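Axin interactor, dorsalization-associated protein (Danio rerio, PDB 2QZQ) acts as a ventralizing factor in the zebrafish embryo, binding axin and disrupting its homodimerization so that axin-mediated JNK activation is inhibited. Local coordinates at residues A[23-28]-A[63-68]; A[29-34]-A[88-93]; A[102-107]-A[120-125]. All coordinates share one frame; numbering follows the deposited sequence.

Interaction 1: residues A[23-28]-A[63-68]; sequences IGLKDA and TYIHFS
Ile23 and Ile65 face each other as a hydrogen-bonded antiparallel pair where strand 15-24 ends beside strand 64-72, two neighbouring strands of the beta sandwich in the C-terminal C2 domain; both segments lie in a region that probably takes part in axin binding. Ile23 N donates to Ile65 O at 2.9 Å, and Ile65 N returns the bond to Ile23 O. On the side chain of Ile23 the work is split between two branches. CG1 stands anti to the backbone N (chi1 -174°) and leads off toward the core, where Phe90 of strand 85-94 lies, while CG2 stays over the neighbouring strand and meets the edge of the Phe67 ring at CE2, 3.8 Å away.

Gly24 comes next, opposite Tyr64 in a non-hydrogen-bonded pair. The Tyr64 ring slants past the glycine, with CE1 3.4 Å from Gly24 CA; a beta carbon on Gly24 would run into Tyr64 CE1. Lys22 adds a cation-pi contact to the same ring. A serine in place of Tyr64 would probably take away the ring that lies against Gly24 CA and leave Lys22 without its aromatic partner.

Leu25 N makes the last rung, reaching Thr63 O at 2.9 Å from above the carbonyl plane. Beyond it the chain reverses in a type I turn, Leu25 to Ala28, closed by Ala28 N on Leu25 O. The turn carries Ala28 back against the start of the partner strand: its methyl group presses on the peptide between Thr63 and Tyr64, and the tip of Ile65, CD1, rests 3.9 Å from Ala28 CB.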
ATOM      1  N   ILE A  23      -2.781   2.435  -9.410  1.00 14.67           N
ATOM      2  CA  ILE A  23      -2.988   3.643  -8.641  1.00 13.87           C
ATOM      3  C   ILE A  23      -3.295   4.795  -9.595  1.00 14.82           C
ATOM      4  O   ILE A  23      -2.582   5.007 -10.595  1.00 15.05           O
ATOM      5  CB  ILE A  23      -1.801   3.951  -7.669  1.00 13.91           C
ATOM      6  CG1 ILE A  23      -2.133   5.167  -6.768  1.00 11.53           C
ATOM      7  CG2 ILE A  23      -0.489   4.172  -8.406  1.00 12.67           C
ATOM      8  CD1 ILE A  23      -1.020   5.453  -5.720  1.00 12.19           C
ATOM      9  N   GLY A  24      -4.378   5.505  -9.294  1.00 14.43           N
ATOM     10  CA  GLY A  24      -4.761   6.717 -10.002  1.00 15.02           C
ATOM     11  C   GLY A  24      -4.072   7.925  -9.401  1.00 15.59           C
ATOM     12  O   GLY A  24      -4.090   8.130  -8.166  1.00 16.17           O
ATOM     13  N   LEU A  25      -3.458   8.721 -10.268  1.00 15.75           N
ATOM     14  CA  LEU A  25      -2.802   9.963  -9.866  1.00 15.48           C
ATOM     15  C   LEU A  25      -2.955  10.967 -11.012  1.00 16.78           C
ATOM     16  O   LEU A  25      -2.871  10.602 -12.187  1.00 15.87           O
ATOM     17  CB  LEU A  25      -1.313   9.709  -9.551  1.00 15.89           C
ATOM     18  CG  LEU A  25      -0.922   8.755  -8.406  1.00 14.80           C
ATOM     19  CD1 LEU A  25       0.570   8.329  -8.484  1.00 15.48           C
ATOM     20  CD2 LEU A  25      -1.193   9.353  -7.049  1.00 13.80           C
ATOM     21  N   LYS A  26      -3.219  12.228 -10.691  1.00 17.11           N
ATOM     22  CA  LYS A  26      -3.445  13.219 -11.744  1.00 20.00           C
ATOM     23  C   LYS A  26      -2.221  13.284 -12.671  1.00 19.28           C
ATOM     24  O   LYS A  26      -2.340  13.516 -13.857  1.00 19.03           O
ATOM     25  CB  LYS A  26      -3.703  14.607 -11.136  1.00 20.76           C
ATOM     26  CG  LYS A  26      -5.108  14.808 -10.574  1.00 26.88           C
ATOM     27  CD  LYS A  26      -5.104  15.591  -9.241  1.00 32.54           C
ATOM     28  CE  LYS A  26      -5.310  17.092  -9.406  1.00 35.95           C
ATOM     29  NZ  LYS A  26      -6.114  17.629  -8.235  1.00 35.70           N
ATOM     30  N   ASP A  27      -1.057  13.040 -12.101  1.00 19.13           N
ATOM     31  CA  ASP A  27       0.216  13.169 -12.815  1.00 18.66           C
ATOM     32  C   ASP A  27       0.912  11.805 -12.864  1.00 17.91           C
ATOM     33  O   ASP A  27       2.134  11.747 -12.904  1.00 16.86           O
ATOM     34  CB  ASP A  27       1.102  14.227 -12.131  1.00 19.01           C
ATOM     35  CG  ASP A  27       1.259  13.992 -10.631  1.00 21.68           C
ATOM     36  OD1 ASP A  27       0.653  13.027 -10.091  1.00 22.37           O
ATOM     37  OD2 ASP A  27       1.990  14.775  -9.985  1.00 21.85           O
ATOM     38  N   ALA A  28       0.128  10.707 -12.897  1.00 16.78           N
ATOM     39  CA  ALA A  28       0.697   9.339 -12.856  1.00 16.50           C
ATOM     40  C   ALA A  28       1.825   9.134 -13.873  1.00 16.47           C
ATOM     41  O   ALA A  28       2.911   8.692 -13.521  1.00 16.04           O
ATOM     42  CB  ALA A  28      -0.398   8.273 -13.084  1.00 16.57           C
ATOM     43  N   THR A  63      -3.032   8.887 -16.236  1.00 18.87           N
ATOM     44  CA  THR A  63      -3.555   9.037 -14.870  1.00 19.40           C
ATOM     45  C   THR A  63      -3.545   7.738 -14.040  1.00 19.04           C
ATOM     46  O   THR A  63      -4.011   7.732 -12.901  1.00 18.40           O
ATOM     47  CB  THR A  63      -4.961   9.673 -14.852  1.00 19.70           C
ATOM     48  OG1 THR A  63      -5.870   8.801 -15.522  1.00 20.42           O
ATOM     49  CG2 THR A  63      -4.968  11.000 -15.565  1.00 21.13           C
ATOM     50  N   TYR A  64      -2.976   6.664 -14.586  1.00 18.33           N
ATOM     51  CA  TYR A  64      -2.797   5.423 -13.836  1.00 18.92           C
ATOM     52  C   TYR A  64      -1.428   4.802 -14.028  1.00 18.75           C
ATOM     53  O   TYR A  64      -0.839   4.875 -15.097  1.00 19.36           O
ATOM     54  CB  TYR A  64      -3.886   4.378 -14.187  1.00 18.29           C
ATOM     55  CG  TYR A  64      -5.234   4.728 -13.634  1.00 18.11           C
ATOM     56  CD1 TYR A  64      -5.598   4.347 -12.345  1.00 16.45           C
ATOM     57  CD2 TYR A  64      -6.132   5.500 -14.386  1.00 16.94           C
ATOM     58  CE1 TYR A  64      -6.839   4.718 -11.818  1.00 17.02           C
ATOM     59  CE2 TYR A  64      -7.377   5.882 -13.864  1.00 20.18           C
ATOM     60  CZ  TYR A  64      -7.721   5.465 -12.588  1.00 18.93           C
ATOM     61  OH  TYR A  64      -8.933   5.832 -12.076  1.00 19.95           O
ATOM     62  N   ILE A  65      -0.931   4.194 -12.960  1.00 18.97           N
ATOM     63  CA  ILE A  65       0.213   3.317 -13.032  1.00 18.73           C
ATOM     64  C   ILE A  65      -0.312   1.955 -12.637  1.00 19.05           C
ATOM     65  O   ILE A  65      -0.884   1.792 -11.557  1.00 16.54           O
ATOM     66  CB  ILE A  65       1.337   3.787 -12.091  1.00 18.77           C
ATOM     67  CG1 ILE A  65       1.939   5.081 -12.645  1.00 19.27           C
ATOM     68  CG2 ILE A  65       2.448   2.724 -11.945  1.00 19.09           C
ATOM     69  CD1 ILE A  65       2.430   6.001 -11.567  1.00 19.53           C
ATOM     70  N   HIS A  66      -0.131   0.989 -13.537  1.00 19.40           N
ATOM     71  CA  HIS A  66      -0.544  -0.397 -13.302  1.00 19.88           C
ATOM     72  C   HIS A  66       0.599  -1.198 -12.681  1.00 20.65           C
ATOM     73  O   HIS A  66       1.738  -1.132 -13.149  1.00 20.78           O
ATOM     74  CB  HIS A  66      -1.053  -1.023 -14.609  1.00 19.90           C
ATOM     75  CG  HIS A  66      -2.244  -0.307 -15.165  1.00 20.26           C
ATOM     76  ND1 HIS A  66      -2.138   0.816 -15.952  1.00 22.70           N
ATOM     77  CD2 HIS A  66      -3.563  -0.505 -14.972  1.00 19.69           C
ATOM     78  CE1 HIS A  66      -3.342   1.276 -16.231  1.00 19.83           C
ATOM     79  NE2 HIS A  66      -4.225   0.491 -15.645  1.00 23.49           N
ATOM     80  N   PHE A  67       0.282  -1.915 -11.599  1.00 20.18           N
ATOM     81  CA  PHE A  67       1.225  -2.710 -10.839  1.00 20.72           C
ATOM     82  C   PHE A  67       0.982  -4.198 -11.057  1.00 22.05           C
ATOM     83  O   PHE A  67       1.923  -4.939 -11.411  1.00 21.56           O
ATOM     84  CB  PHE A  67       1.107  -2.404  -9.331  1.00 20.50           C
ATOM     85  CG  PHE A  67       1.858  -1.167  -8.899  1.00 19.22           C
ATOM     86  CD1 PHE A  67       3.146  -1.261  -8.364  1.00 19.63           C
ATOM     87  CD2 PHE A  67       1.291   0.100  -9.071  1.00 19.17           C
ATOM     88  CE1 PHE A  67       3.842  -0.099  -7.985  1.00 17.84           C
ATOM     89  CE2 PHE A  67       1.983   1.266  -8.708  1.00 18.21           C
ATOM     90  CZ  PHE A  67       3.261   1.171  -8.163  1.00 17.27           C
ATOM     91  N   SER A  68      -0.279  -4.617 -10.844  1.00 22.25           N
ATOM     92  CA  SER A  68      -0.692  -6.025 -10.936  1.00 23.09           C
ATOM     93  C   SER A  68       0.297  -6.931 -10.223  1.00 23.16           C
ATOM     94  O   SER A  68       0.885  -7.822 -10.833  1.00 23.97           O
ATOM     95  CB  SER A  68      -0.844  -6.455 -12.399  1.00 22.78           C
ATOM     96  OG  SER A  68      -1.671  -5.559 -13.114  1.00 22.74           O
TER

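Interaction 2: residues A[29-34]-A[88-93]; sequences GQCIDP and FEFKHY
Pro34 and Cys31 close on the end of the Phe90 ring, and here the packing is tight. Pro34 CB lies 3.4 Å from Phe90 CZ, approaching obliquely, while Cys31 CB comes to the ring edge in its plane. The phenylalanine reaches them because its CG is anti to the backbone N (chi1 177°), which carries the ring off the strand and into the interior. Cys31 SG lies 3.9 Å from Phe90 CE2 in an oblique sulfur-aromatic contact, and it also sits over one face of the His92 ring, 4.5 Å from the centroid. One thiol thus bridges two aromatic groups on alternate residues of the strand. Phe90, Cys31 and Pro34 are buried in the hydrophobic core, with His92 at its margin.

Residues 29-34, opening with a short 3-10 turn, belong to the connection from strand 15-24 to strand 34-41 in the C2 domain, and the chain turns a corner at Asp33. From here it runs on antiparallel beside strand 85-94, Pro34 CA lying 3.3 Å from Lys91 O in a CA-H...O contact.

Toward solvent the contact thins to a single backbone bond and a loose apolar touch. Tyr93 N points almost straight at Ile32 O, at 2.8 Å with an N-H...O angle of 175°. The side chains of the two residues cross at a slant, meeting at Ile32 CG2 and Tyr93 CD2, 4.1 Å apart, and then diverge. Past them Asp33 is exposed, and its CB comes no nearer to Tyr93 CB than 4.4 Å.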
ATOM      1  N   GLY A  29       1.548   9.464 -15.132  1.00 16.30           N
ATOM      2  CA  GLY A  29       2.492   9.244 -16.237  1.00 17.01           C
ATOM      3  C   GLY A  29       3.812  10.024 -16.151  1.00 17.33           C
ATOM      4  O   GLY A  29       4.787   9.664 -16.823  1.00 17.27           O
ATOM      5  N   GLN A  30       3.833  11.079 -15.347  1.00 17.54           N
ATOM      6  CA  GLN A  30       5.046  11.873 -15.095  1.00 18.20           C
ATOM      7  C   GLN A  30       5.983  11.252 -14.073  1.00 18.74           C
ATOM      8  O   GLN A  30       7.177  11.653 -13.983  1.00 19.38           O
ATOM      9  CB  GLN A  30       4.672  13.270 -14.586  1.00 17.88           C
ATOM     10  CG  GLN A  30       3.723  14.042 -15.496  1.00 17.62           C
ATOM     11  CD  GLN A  30       3.729  15.526 -15.218  1.00 19.19           C
ATOM     12  OE1 GLN A  30       3.892  15.966 -14.066  1.00 19.13           O
ATOM     13  NE2 GLN A  30       3.556  16.323 -16.279  1.00 20.14           N
ATOM     14  N   CYS A  31       5.445  10.344 -13.252  1.00 17.86           N
ATOM     15  CA  CYS A  31       6.176   9.793 -12.133  1.00 18.19           C
ATOM     16  C   CYS A  31       7.189   8.788 -12.639  1.00 17.73           C
ATOM     17  O   CYS A  31       6.852   7.852 -13.368  1.00 17.51           O
ATOM     18  CB  CYS A  31       5.235   9.157 -11.065  1.00 17.25           C
ATOM     19  SG  CYS A  31       4.079  10.341 -10.358  1.00 19.53           S
ATOM     20  N   ILE A  32       8.442   9.031 -12.272  1.00 17.24           N
ATOM     21  CA  ILE A  32       9.581   8.240 -12.734  1.00 16.76           C
ATOM     22  C   ILE A  32       9.925   7.114 -11.757  1.00 17.12           C
ATOM     23  O   ILE A  32      10.056   7.342 -10.547  1.00 17.82           O
ATOM     24  CB  ILE A  32      10.852   9.160 -12.948  1.00 17.19           C
ATOM     25  CG1 ILE A  32      10.527  10.353 -13.876  1.00 16.09           C
ATOM     26  CG2 ILE A  32      12.020   8.325 -13.454  1.00 15.89           C
ATOM     27  CD1 ILE A  32       9.961   9.964 -15.258  1.00 20.67           C
ATOM     28  N   ASP A  33      10.045   5.900 -12.291  1.00 16.24           N
ATOM     29  CA  ASP A  33      10.418   4.703 -11.517  1.00 16.97           C
ATOM     30  C   ASP A  33       9.515   4.546 -10.290  1.00 17.09           C
ATOM     31  O   ASP A  33       9.990   4.448  -9.154  1.00 16.87           O
ATOM     32  CB  ASP A  33      11.890   4.746 -11.105  1.00 17.64           C
ATOM     33  CG  ASP A  33      12.833   4.679 -12.307  1.00 18.28           C
ATOM     34  OD1 ASP A  33      12.392   4.276 -13.391  1.00 20.25           O
ATOM     35  OD2 ASP A  33      14.009   5.034 -12.137  1.00 24.93           O
ATOM     36  N   PRO A  34       8.203   4.524 -10.532  1.00 16.70           N
ATOM     37  CA  PRO A  34       7.267   4.476  -9.395  1.00 16.86           C
ATOM     38  C   PRO A  34       7.233   3.112  -8.709  1.00 16.77           C
ATOM     39  O   PRO A  34       7.322   2.060  -9.366  1.00 17.41           O
ATOM     40  CB  PRO A  34       5.917   4.789 -10.040  1.00 16.26           C
ATOM     41  CG  PRO A  34       6.051   4.278 -11.448  1.00 17.68           C
ATOM     42  CD  PRO A  34       7.510   4.555 -11.839  1.00 16.20           C
ATOM     43  N   PHE A  88       0.278   1.991   2.369  1.00 15.20           N
ATOM     44  CA  PHE A  88       0.749   1.873   1.011  1.00 14.97           C
ATOM     45  C   PHE A  88       1.279   3.256   0.701  1.00 15.35           C
ATOM     46  O   PHE A  88       0.503   4.211   0.704  1.00 14.57           O
ATOM     47  CB  PHE A  88      -0.404   1.543   0.048  1.00 15.76           C
ATOM     48  CG  PHE A  88      -1.209   0.360   0.486  1.00 16.21           C
ATOM     49  CD1 PHE A  88      -0.914  -0.908   0.020  1.00 16.88           C
ATOM     50  CD2 PHE A  88      -2.218   0.515   1.439  1.00 18.97           C
ATOM     51  CE1 PHE A  88      -1.649  -2.028   0.475  1.00 20.67           C
ATOM     52  CE2 PHE A  88      -2.943  -0.578   1.877  1.00 19.48           C
ATOM     53  CZ  PHE A  88      -2.644  -1.848   1.414  1.00 18.53           C
ATOM     54  N   GLU A  89       2.596   3.354   0.542  1.00 15.01           N
ATOM     55  CA  GLU A  89       3.258   4.641   0.245  1.00 15.51           C
ATOM     56  C   GLU A  89       3.756   4.582  -1.180  1.00 15.23           C
ATOM     57  O   GLU A  89       4.529   3.701  -1.506  1.00 15.81           O
ATOM     58  CB  GLU A  89       4.448   4.861   1.160  1.00 14.98           C
ATOM     59  CG  GLU A  89       4.081   5.063   2.626  1.00 16.75           C
ATOM     60  CD  GLU A  89       5.314   5.220   3.478  1.00 19.84           C
ATOM     61  OE1 GLU A  89       5.957   4.188   3.776  1.00 21.89           O
ATOM     62  OE2 GLU A  89       5.639   6.368   3.820  1.00 20.29           O
ATOM     63  N   PHE A  90       3.305   5.525  -2.002  1.00 15.08           N
ATOM     64  CA  PHE A  90       3.703   5.605  -3.388  1.00 15.52           C
ATOM     65  C   PHE A  90       4.957   6.465  -3.469  1.00 15.55           C
ATOM     66  O   PHE A  90       4.968   7.613  -3.020  1.00 14.94           O
ATOM     67  CB  PHE A  90       2.591   6.197  -4.227  1.00 15.67           C
ATOM     68  CG  PHE A  90       2.958   6.384  -5.678  1.00 15.73           C
ATOM     69  CD1 PHE A  90       2.702   5.392  -6.597  1.00 14.17           C
ATOM     70  CD2 PHE A  90       3.578   7.570  -6.103  1.00 13.72           C
ATOM     71  CE1 PHE A  90       3.051   5.582  -7.948  1.00 17.24           C
ATOM     72  CE2 PHE A  90       3.923   7.765  -7.410  1.00 14.81           C
ATOM     73  CZ  PHE A  90       3.654   6.768  -8.349  1.00 15.85           C
ATOM     74  N   LYS A  91       6.019   5.862  -4.010  1.00 15.84           N
ATOM     75  CA  LYS A  91       7.326   6.508  -4.092  1.00 15.78           C
ATOM     76  C   LYS A  91       7.790   6.588  -5.535  1.00 16.10           C
ATOM     77  O   LYS A  91       7.432   5.750  -6.364  1.00 16.51           O
ATOM     78  CB  LYS A  91       8.316   5.725  -3.253  1.00 15.78           C
ATOM     79  CG  LYS A  91       8.012   5.821  -1.722  1.00 16.57           C
ATOM     80  CD  LYS A  91       8.990   5.023  -0.921  1.00 15.54           C
ATOM     81  CE  LYS A  91       8.601   4.951   0.535  1.00 17.42           C
ATOM     82  NZ  LYS A  91       9.510   3.996   1.247  1.00 18.08           N
ATOM     83  N   HIS A  92       8.609   7.601  -5.830  1.00 16.16           N
ATOM     84  CA  HIS A  92       9.049   7.850  -7.190  1.00 15.41           C
ATOM     85  C   HIS A  92      10.334   8.687  -7.148  1.00 15.70           C
ATOM     86  O   HIS A  92      10.658   9.336  -6.123  1.00 15.17           O
ATOM     87  CB  HIS A  92       7.933   8.493  -8.052  1.00 15.47           C
ATOM     88  CG  HIS A  92       7.570   9.895  -7.646  1.00 17.33           C
ATOM     89  ND1 HIS A  92       7.063  10.210  -6.400  1.00 22.09           N
ATOM     90  CD2 HIS A  92       7.665  11.067  -8.313  1.00 18.11           C
ATOM     91  CE1 HIS A  92       6.868  11.514  -6.321  1.00 20.21           C
ATOM     92  NE2 HIS A  92       7.216  12.055  -7.471  1.00 23.43           N
ATOM     93  N   TYR A  93      11.052   8.645  -8.264  1.00 15.32           N
ATOM     94  CA  TYR A  93      12.342   9.333  -8.383  1.00 16.79           C
ATOM     95  C   TYR A  93      12.110  10.749  -8.874  1.00 16.06           C
ATOM     96  O   TYR A  93      11.512  10.931  -9.928  1.00 16.33           O
ATOM     97  CB  TYR A  93      13.221   8.594  -9.411  1.00 17.00           C
ATOM     98  CG  TYR A  93      14.547   9.298  -9.673  1.00 17.49           C
ATOM     99  CD1 TYR A  93      15.556   9.261  -8.719  1.00 18.15           C
ATOM    100  CD2 TYR A  93      14.765  10.005 -10.859  1.00 18.89           C
ATOM    101  CE1 TYR A  93      16.797   9.900  -8.938  1.00 18.25           C
ATOM    102  CE2 TYR A  93      15.995  10.639 -11.094  1.00 20.26           C
ATOM    103  CZ  TYR A  93      16.997  10.591 -10.127  1.00 18.03           C
ATOM    104  OH  TYR A  93      18.219  11.224 -10.334  1.00 20.20           O
TER

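Interaction 3: residues A[102-107]-A[120-125]; sequences TKCFAF and IELYKK
Phe105 and Tyr123 pair across the beta hairpin formed by strands 99-109 and 116-124 of the C2 sandwich. Their backbones exchange two hydrogen bonds, Phe105 N to Tyr123 O and, at 2.8 Å, Tyr123 N to Phe105 O, each with the donor in the carbonyl plane. Farther along, Lys125 N reaches Lys103 O in a longer bond from above the carbonyl plane. At the other end a water connects Phe107 N with Glu121 O, spanning the irregular part of strand 116-124.

The aromatic contacts gather on the face that carries Phe105 and Tyr123. Tyr123 CB sits over one face of the Phe105 ring, 3.9 Å from its centroid, in a CH-pi contact, while the tyrosine ring slants past Phe107 CE1. Tyr123 OH donates to Glu121 OE2 at 2.6 Å, on the anti lone pair, which anchors the far end of the ring.

Apolar groups line the other face. Ala106 CB fits between Ile120 CG2 and Leu122 CD2, and the latter methyl also touches Cys104 SG at 4.0 Å.

A side-chain hydrogen bond comes from Lys125: its chain, bent at chi2, chi3 and chi4, folds back so that NZ donates to Thr102 O at 2.7 Å.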
ATOM      1  N   THR A 102       8.485  10.168  -1.253  1.00 19.63           N
ATOM      2  CA  THR A 102       7.144   9.654  -1.016  1.00 19.35           C
ATOM      3  C   THR A 102       6.191  10.758  -1.457  1.00 18.24           C
ATOM      4  O   THR A 102       6.278  11.875  -0.978  1.00 19.20           O
ATOM      5  CB  THR A 102       6.909   9.374   0.462  1.00 19.83           C
ATOM      6  OG1 THR A 102       7.893   8.451   0.927  1.00 23.51           O
ATOM      7  CG2 THR A 102       5.530   8.773   0.662  1.00 20.91           C
ATOM      8  N   LYS A 103       5.318  10.455  -2.405  1.00 16.08           N
ATOM      9  CA  LYS A 103       4.375  11.429  -2.929  1.00 15.90           C
ATOM     10  C   LYS A 103       3.118  11.447  -2.081  1.00 15.79           C
ATOM     11  O   LYS A 103       2.554  12.499  -1.765  1.00 15.95           O
ATOM     12  CB  LYS A 103       3.986  10.995  -4.338  1.00 15.50           C
ATOM     13  CG  LYS A 103       3.042  11.947  -5.082  1.00 16.32           C
ATOM     14  CD  LYS A 103       2.937  11.436  -6.531  1.00 19.58           C
ATOM     15  CE  LYS A 103       2.114  12.342  -7.379  1.00 22.62           C
ATOM     16  NZ  LYS A 103       2.921  13.569  -7.662  1.00 24.45           N
ATOM     17  N   CYS A 104       2.654  10.257  -1.729  1.00 15.38           N
ATOM     18  CA  CYS A 104       1.348  10.144  -1.076  1.00 14.67           C
ATOM     19  C   CYS A 104       1.234   8.763  -0.476  1.00 14.17           C
ATOM     20  O   CYS A 104       2.077   7.896  -0.720  1.00 14.42           O
ATOM     21  CB  CYS A 104       0.232  10.400  -2.104  1.00 13.79           C
ATOM     22  SG  CYS A 104       0.301   9.278  -3.564  1.00 16.48           S
ATOM     23  N   PHE A 105       0.204   8.566   0.341  1.00 14.24           N
ATOM     24  CA  PHE A 105      -0.017   7.283   0.977  1.00 14.03           C
ATOM     25  C   PHE A 105      -1.512   6.962   1.134  1.00 14.52           C
ATOM     26  O   PHE A 105      -2.394   7.839   1.072  1.00 14.80           O
ATOM     27  CB  PHE A 105       0.684   7.222   2.335  1.00 13.91           C
ATOM     28  CG  PHE A 105       0.069   8.147   3.384  1.00 13.71           C
ATOM     29  CD1 PHE A 105       0.374   9.501   3.403  1.00 14.66           C
ATOM     30  CD2 PHE A 105      -0.821   7.648   4.328  1.00 13.55           C
ATOM     31  CE1 PHE A 105      -0.174  10.346   4.368  1.00 15.31           C
ATOM     32  CE2 PHE A 105      -1.391   8.482   5.315  1.00 13.87           C
ATOM     33  CZ  PHE A 105      -1.077   9.828   5.333  1.00 17.87           C
ATOM     34  N   ALA A 106      -1.775   5.681   1.326  1.00 15.00           N
ATOM     35  CA  ALA A 106      -3.120   5.184   1.602  1.00 14.70           C
ATOM     36  C   ALA A 106      -2.930   4.254   2.771  1.00 14.93           C
ATOM     37  O   ALA A 106      -1.845   3.703   2.971  1.00 13.73           O
ATOM     38  CB  ALA A 106      -3.669   4.404   0.394  1.00 14.87           C
ATOM     39  N   PHE A 107      -3.990   4.035   3.539  1.00 15.31           N
ATOM     40  CA  PHE A 107      -3.901   3.030   4.564  1.00 16.42           C
ATOM     41  C   PHE A 107      -5.234   2.343   4.701  1.00 18.04           C
ATOM     42  O   PHE A 107      -6.258   2.849   4.226  1.00 16.66           O
ATOM     43  CB  PHE A 107      -3.472   3.649   5.900  1.00 15.58           C
ATOM     44  CG  PHE A 107      -4.445   4.663   6.440  1.00 17.64           C
ATOM     45  CD1 PHE A 107      -4.434   5.971   5.989  1.00 15.01           C
ATOM     46  CD2 PHE A 107      -5.392   4.290   7.401  1.00 18.54           C
ATOM     47  CE1 PHE A 107      -5.317   6.928   6.519  1.00 16.34           C
ATOM     48  CE2 PHE A 107      -6.291   5.209   7.898  1.00 17.80           C
ATOM     49  CZ  PHE A 107      -6.262   6.521   7.483  1.00 17.41           C
ATOM     50  N   ILE A 120      -9.083   2.928  -2.308  1.00 15.59           N
ATOM     51  CA  ILE A 120      -8.695   3.684  -1.144  1.00 15.81           C
ATOM     52  C   ILE A 120      -8.106   5.011  -1.642  1.00 15.24           C
ATOM     53  O   ILE A 120      -7.299   5.037  -2.587  1.00 14.20           O
ATOM     54  CB  ILE A 120      -7.604   2.981  -0.307  1.00 15.35           C
ATOM     55  CG1 ILE A 120      -8.013   1.559   0.110  1.00 15.03           C
ATOM     56  CG2 ILE A 120      -7.268   3.832   0.931  1.00 17.21           C
ATOM     57  CD1 ILE A 120      -6.863   0.754   0.727  1.00 18.09           C
ATOM     58  N   GLU A 121      -8.527   6.092  -0.983  1.00 14.37           N
ATOM     59  CA  GLU A 121      -8.067   7.452  -1.301  1.00 14.79           C
ATOM     60  C   GLU A 121      -6.617   7.715  -0.871  1.00 14.69           C
ATOM     61  O   GLU A 121      -6.083   7.071   0.064  1.00 14.60           O
ATOM     62  CB  GLU A 121      -9.014   8.495  -0.662  1.00 14.87           C
ATOM     63  CG  GLU A 121      -8.832   8.685   0.867  1.00 16.31           C
ATOM     64  CD  GLU A 121      -9.604   7.670   1.721  1.00 19.22           C
ATOM     65  OE1 GLU A 121     -10.017   6.611   1.208  1.00 15.21           O
ATOM     66  OE2 GLU A 121      -9.758   7.923   2.934  1.00 16.68           O
ATOM     67  N   LEU A 122      -5.993   8.686  -1.535  1.00 14.18           N
ATOM     68  CA  LEU A 122      -4.601   9.032  -1.251  1.00 15.23           C
ATOM     69  C   LEU A 122      -4.500  10.327  -0.451  1.00 14.73           C
ATOM     70  O   LEU A 122      -5.216  11.295  -0.728  1.00 15.57           O
ATOM     71  CB  LEU A 122      -3.781   9.171  -2.543  1.00 13.90           C
ATOM     72  CG  LEU A 122      -3.825   7.729  -3.116  1.00 16.93           C
ATOM     73  CD1 LEU A 122      -4.046   7.637  -4.580  1.00 20.63           C
ATOM     74  CD2 LEU A 122      -2.732   6.844  -2.576  1.00 16.29           C
ATOM     75  N   TYR A 123      -3.555  10.329   0.476  1.00 15.00           N
ATOM     76  CA  TYR A 123      -3.257  11.487   1.294  1.00 15.38           C
ATOM     77  C   TYR A 123      -1.860  11.970   0.984  1.00 16.22           C
ATOM     78  O   TYR A 123      -0.999  11.171   0.664  1.00 15.87           O
ATOM     79  CB  TYR A 123      -3.395  11.115   2.774  1.00 14.70           C
ATOM     80  CG  TYR A 123      -4.846  10.834   3.107  1.00 14.64           C
ATOM     81  CD1 TYR A 123      -5.771  11.879   3.157  1.00 15.10           C
ATOM     82  CD2 TYR A 123      -5.306   9.531   3.292  1.00 14.13           C
ATOM     83  CE1 TYR A 123      -7.112  11.657   3.410  1.00 15.78           C
ATOM     84  CE2 TYR A 123      -6.658   9.286   3.543  1.00 14.28           C
ATOM     85  CZ  TYR A 123      -7.552  10.359   3.588  1.00 14.45           C
ATOM     86  OH  TYR A 123      -8.882  10.130   3.871  1.00 15.57           O
ATOM     87  N   LYS A 124      -1.651  13.279   1.075  1.00 17.72           N
ATOM     88  CA  LYS A 124      -0.373  13.903   0.727  1.00 17.71           C
ATOM     89  C   LYS A 124       0.718  13.506   1.723  1.00 17.73           C
ATOM     90  O   LYS A 124       0.446  13.331   2.934  1.00 18.19           O
ATOM     91  CB  LYS A 124      -0.516  15.425   0.741  1.00 17.98           C
ATOM     92  CG  LYS A 124      -1.492  16.010  -0.229  1.00 20.04           C
ATOM     93  CD  LYS A 124      -1.550  17.515  -0.089  1.00 23.24           C
ATOM     94  CE  LYS A 124      -2.315  18.164  -1.268  1.00 27.81           C
ATOM     95  NZ  LYS A 124      -2.702  19.600  -0.985  1.00 30.00           N
ATOM     96  N   LYS A 125       1.938  13.344   1.216  1.00 18.06           N
ATOM     97  CA  LYS A 125       3.137  13.260   2.041  1.00 18.65           C
ATOM     98  C   LYS A 125       3.202  14.490   2.968  1.00 18.68           C
ATOM     99  O   LYS A 125       2.594  15.523   2.647  1.00 17.48           O
ATOM    100  CB  LYS A 125       4.405  13.215   1.158  1.00 20.20           C
ATOM    101  CG  LYS A 125       4.542  14.357   0.153  1.00 20.86           C
ATOM    102  CD  LYS A 125       5.546  15.438   0.583  1.00 27.04           C
ATOM    103  CE  LYS A 125       6.949  14.878   0.751  1.00 27.53           C
ATOM    104  NZ  LYS A 125       7.435  14.257  -0.518  1.00 27.30           N
TER
HETATM  105  O   HOH W   1      -6.102   5.988   2.756  1.00 16.15           O
HETATM  106  O   HOH W   2      -8.212   5.635   4.479  1.00 18.91           O

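All three contacts lie in the C-terminal C2 domain, and Phe90 of interaction 2 joins them: its ring receives Ile23, Leu25 and Ile65 of interaction 1, and its carbonyl oxygen probably accepts a hydrogen bond from Lys103 N of interaction 3. Strands 85-94 and 99-109 are sheet neighbours, whereas interaction 1 faces them through apolar side chains, as where Leu25 meets Cys104. Interaction 3 lies nearest the chain's centre; interaction 2 is buried at Phe90 but more open at Asp33. Interactions 1 and 3 are chiefly strand pairing, while interaction 2 relies more on sulfur and ring contacts beside a loop. Nearer the surface, the salt bridge between Asp27 and Lys103 joins interactions 1 and 3.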